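Local coordinates for uncharacterized protein (Bacteroides uniformis, PDB 4K61) that is of unknown function but belongs to the DUF2874 family, a PepSY-like family whose members are putatively beta-lactamase-inhibitor-like, at residues T57-M62 with V86-F91. Sequence-based numbering, arbitrary orientation.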
ATOM      1  N   THR A  57       2.254   2.384   3.725  1.00 18.07           N
ATOM      2  CA  THR A  57       3.611   2.305   4.262  1.00 16.49           C
ATOM      3  C   THR A  57       4.214   0.963   3.864  1.00 18.23           C
ATOM      4  O   THR A  57       3.625  -0.105   4.067  1.00 16.88           O
ATOM      5  CB  THR A  57       3.559   2.407   5.792  1.00 19.17           C
ATOM      6  OG1 THR A  57       2.926   3.638   6.150  1.00 17.57           O
ATOM      7  CG2 THR A  57       4.926   2.351   6.410  1.00 20.29           C
ATOM      8  N   ASP A  58       5.374   1.038   3.230  1.00 18.05           N
ATOM      9  CA  ASP A  58       6.055  -0.137   2.720  1.00 20.95           C
ATOM     10  C   ASP A  58       6.855  -0.720   3.842  1.00 20.06           C
ATOM     11  O   ASP A  58       7.951  -0.293   4.143  1.00 23.72           O
ATOM     12  CB  ASP A  58       6.945   0.232   1.541  1.00 23.81           C
ATOM     13  CG  ASP A  58       7.569  -0.978   0.875  1.00 31.40           C
ATOM     14  OD1 ASP A  58       7.390  -2.101   1.371  1.00 30.93           O
ATOM     15  OD2 ASP A  58       8.252  -0.801  -0.158  1.00 34.10           O
ATOM     16  N   TRP A  59       6.268  -1.719   4.473  1.00 20.48           N
ATOM     17  CA  TRP A  59       6.887  -2.382   5.590  1.00 20.40           C
ATOM     18  C   TRP A  59       8.014  -3.307   5.169  1.00 24.77           C
ATOM     19  O   TRP A  59       8.912  -3.575   5.948  1.00 26.39           O
ATOM     20  CB  TRP A  59       5.832  -3.173   6.357  1.00 19.88           C
ATOM     21  CG  TRP A  59       5.088  -2.408   7.426  1.00 19.41           C
ATOM     22  CD1 TRP A  59       5.497  -1.274   8.094  1.00 20.20           C
ATOM     23  CD2 TRP A  59       3.873  -2.800   8.042  1.00 20.13           C
ATOM     24  NE1 TRP A  59       4.555  -0.908   9.030  1.00 20.92           N
ATOM     25  CE2 TRP A  59       3.568  -1.842   9.041  1.00 20.96           C
ATOM     26  CE3 TRP A  59       3.019  -3.888   7.872  1.00 20.42           C
ATOM     27  CZ2 TRP A  59       2.421  -1.926   9.837  1.00 21.80           C
ATOM     28  CZ3 TRP A  59       1.885  -3.954   8.615  1.00 21.71           C
ATOM     29  CH2 TRP A  59       1.592  -2.987   9.615  1.00 21.94           C
ATOM     30  N   GLU A  60       7.957  -3.786   3.933  1.00 26.81           N
ATOM     31  CA  GLU A  60       8.966  -4.622   3.302  1.00 34.16           C
ATOM     32  C   GLU A  60       8.993  -6.077   3.786  1.00 41.50           C
ATOM     33  O   GLU A  60       9.023  -6.996   2.950  1.00 48.38           O
ATOM     34  CB  GLU A  60      10.353  -3.983   3.350  1.00 39.84           C
ATOM     35  CG  GLU A  60      10.530  -2.961   2.252  1.00 49.06           C
ATOM     36  CD  GLU A  60      11.769  -2.121   2.428  1.00 59.63           C
ATOM     37  OE1 GLU A  60      12.838  -2.694   2.739  1.00 64.79           O
ATOM     38  OE2 GLU A  60      11.665  -0.893   2.239  1.00 73.64           O
ATOM     39  N   THR A  61       8.922  -6.298   5.100  1.00 36.19           N
ATOM     40  CA  THR A  61       8.913  -7.674   5.609  1.00 35.97           C
ATOM     41  C   THR A  61       7.781  -7.932   6.581  1.00 32.68           C
ATOM     42  O   THR A  61       7.143  -6.983   7.114  1.00 25.36           O
ATOM     43  CB  THR A  61      10.233  -8.049   6.310  1.00 40.57           C
ATOM     44  OG1 THR A  61      10.308  -7.388   7.567  1.00 36.90           O
ATOM     45  CG2 THR A  61      11.438  -7.682   5.462  1.00 44.65           C
HETATM   46  N   MSE A  62       7.580  -9.222   6.848  1.00 30.19           N
HETATM   47  CA  MSE A  62       6.535  -9.665   7.767  1.00 30.03           C
HETATM   48  C   MSE A  62       6.869  -9.276   9.185  1.00 28.98           C
HETATM   49  O   MSE A  62       6.009  -9.363  10.054  1.00 28.61           O
HETATM   50  CB  MSE A  62       6.307 -11.178   7.665  1.00 29.17           C
HETATM   51  CG  MSE A  62       5.860 -11.616   6.267  1.00 28.81           C
HETATM   52 SE   MSE A  62       4.035 -10.969   5.908  0.75 32.26          SE
HETATM   53  CE  MSE A  62       3.073 -12.234   7.088  1.00 30.81           C
ATOM     54  N   VAL A  86       5.162  -6.272   1.531  1.00 19.48           N
ATOM     55  CA  VAL A  86       4.249  -6.144   2.672  1.00 19.37           C
ATOM     56  C   VAL A  86       3.955  -4.648   2.850  1.00 18.53           C
ATOM     57  O   VAL A  86       4.882  -3.852   2.989  1.00 18.50           O
ATOM     58  CB  VAL A  86       4.843  -6.709   3.974  1.00 21.97           C
ATOM     59  CG1 VAL A  86       3.851  -6.576   5.105  1.00 21.65           C
ATOM     60  CG2 VAL A  86       5.213  -8.171   3.761  1.00 23.94           C
ATOM     61  N   THR A  87       2.673  -4.303   2.793  1.00 18.15           N
ATOM     62  CA  THR A  87       2.235  -2.918   2.798  1.00 17.74           C
ATOM     63  C   THR A  87       1.131  -2.743   3.833  1.00 17.39           C
ATOM     64  O   THR A  87       0.173  -3.528   3.894  1.00 18.61           O
ATOM     65  CB  THR A  87       1.742  -2.509   1.402  1.00 20.55           C
ATOM     66  OG1 THR A  87       2.791  -2.725   0.466  1.00 23.05           O
ATOM     67  CG2 THR A  87       1.342  -1.053   1.338  1.00 19.28           C
ATOM     68  N   TRP A  88       1.284  -1.712   4.664  1.00 16.42           N
ATOM     69  CA  TRP A  88       0.238  -1.251   5.553  1.00 17.51           C
ATOM     70  C   TRP A  88      -0.585  -0.171   4.895  1.00 17.40           C
ATOM     71  O   TRP A  88      -0.080   0.897   4.561  1.00 16.96           O
ATOM     72  CB  TRP A  88       0.889  -0.720   6.841  1.00 19.29           C
ATOM     73  CG  TRP A  88       0.023  -0.213   7.926  1.00 19.04           C
ATOM     74  CD1 TRP A  88       0.114   1.006   8.548  1.00 19.26           C
ATOM     75  CD2 TRP A  88      -1.007  -0.928   8.605  1.00 19.23           C
ATOM     76  NE1 TRP A  88      -0.802   1.105   9.558  1.00 22.31           N
ATOM     77  CE2 TRP A  88      -1.515  -0.064   9.619  1.00 22.55           C
ATOM     78  CE3 TRP A  88      -1.554  -2.213   8.461  1.00 19.07           C
ATOM     79  CZ2 TRP A  88      -2.526  -0.444  10.476  1.00 23.49           C
ATOM     80  CZ3 TRP A  88      -2.599  -2.582   9.324  1.00 22.98           C
ATOM     81  CH2 TRP A  88      -3.049  -1.701  10.327  1.00 25.58           C
ATOM     82  N   VAL A  89      -1.845  -0.486   4.647  1.00 16.97           N
ATOM     83  CA  VAL A  89      -2.733   0.374   3.887  1.00 19.21           C
ATOM     84  C   VAL A  89      -3.741   1.010   4.843  1.00 19.18           C
ATOM     85  O   VAL A  89      -4.530   0.315   5.531  1.00 20.59           O
ATOM     86  CB  VAL A  89      -3.493  -0.429   2.820  1.00 18.93           C
ATOM     87  CG1 VAL A  89      -4.323   0.507   1.960  1.00 19.47           C
ATOM     88  CG2 VAL A  89      -2.556  -1.259   1.972  1.00 19.00           C
ATOM     89  N   GLN A  90      -3.766   2.337   4.837  1.00 19.87           N
ATOM     90  CA  GLN A  90      -4.658   3.102   5.700  1.00 21.58           C
ATOM     91  C   GLN A  90      -5.522   4.066   4.883  1.00 23.93           C
ATOM     92  O   GLN A  90      -5.176   4.471   3.741  1.00 23.47           O
ATOM     93  CB  GLN A  90      -3.829   3.893   6.712  1.00 22.83           C
ATOM     94  CG  GLN A  90      -2.980   3.042   7.659  1.00 22.64           C
ATOM     95  CD  GLN A  90      -2.094   3.912   8.545  1.00 22.98           C
ATOM     96  OE1 GLN A  90      -1.005   4.311   8.150  1.00 22.13           O
ATOM     97  NE2 GLN A  90      -2.589   4.248   9.709  1.00 24.75           N
ATOM     98  N   PHE A  91      -6.651   4.392   5.478  1.00 25.53           N
ATOM     99  CA  PHE A  91      -7.722   5.180   4.842  1.00 28.32           C
ATOM    100  C   PHE A  91      -8.315   6.126   5.864  1.00 30.61           C
ATOM    101  O   PHE A  91      -8.303   5.843   7.065  1.00 28.71           O
ATOM    102  CB  PHE A  91      -8.860   4.283   4.369  1.00 29.59           C
ATOM    103  CG  PHE A  91      -8.454   3.153   3.498  1.00 27.54           C
ATOM    104  CD1 PHE A  91      -8.202   3.344   2.155  1.00 26.50           C
ATOM    105  CD2 PHE A  91      -8.361   1.869   4.021  1.00 29.17           C
ATOM    106  CE1 PHE A  91      -7.855   2.290   1.345  1.00 26.85           C
ATOM    107  CE2 PHE A  91      -8.020   0.815   3.223  1.00 24.31           C
ATOM    108  CZ  PHE A  91      -7.754   1.009   1.886  1.00 27.13           C
TER
HETATM  109  O   HOH W   1       0.239   3.430   5.977  1.00 18.91           O
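Trp88 O takes two bonds: one from Thr57 N at 2.9 Å, and one from a water. The same water accepts from Thr57 OG1 at 2.7 Å and donates to Gln90 OE1, which also receives Gln55 NE2. Thr57 OG1 can reach it because it lies beside its own backbone N (chi1 -58°). Trp88 N returns a bond to Thr57 O, also 2.9 Å. Thr57 and Trp88 thus form an antiparallel hydrogen-bonded pair. Asp58 and Thr87 follow as a non-hydrogen-bonded pair. This is where strands 52-58 and 82-90 meet, the middle neighbours of an eight-stranded antiparallel sheet in simple up-and-down order. Beyond Asp58 the chain turns off the sheet. Val86 O accepts two bonds from that turn, from Glu60 N at 3.2 Å on a lone pair and a weak one from Trp59 N. The Trp59 six-membered ring and the Trp88 five-membered ring are offset, with planes 13° apart and little overlap. Trp88 CB lies over the six-membered ring of Trp59, 3.5 Å from its centroid, a CH-pi contact. Val86 CG1 meets the edge of that ring at CE3. Its other methyl, CG2, touches Met62 SE at 3.7 Å, where the bent selenomethionine chain crosses it. Val98 of strand 97-103 touches both tryptophans.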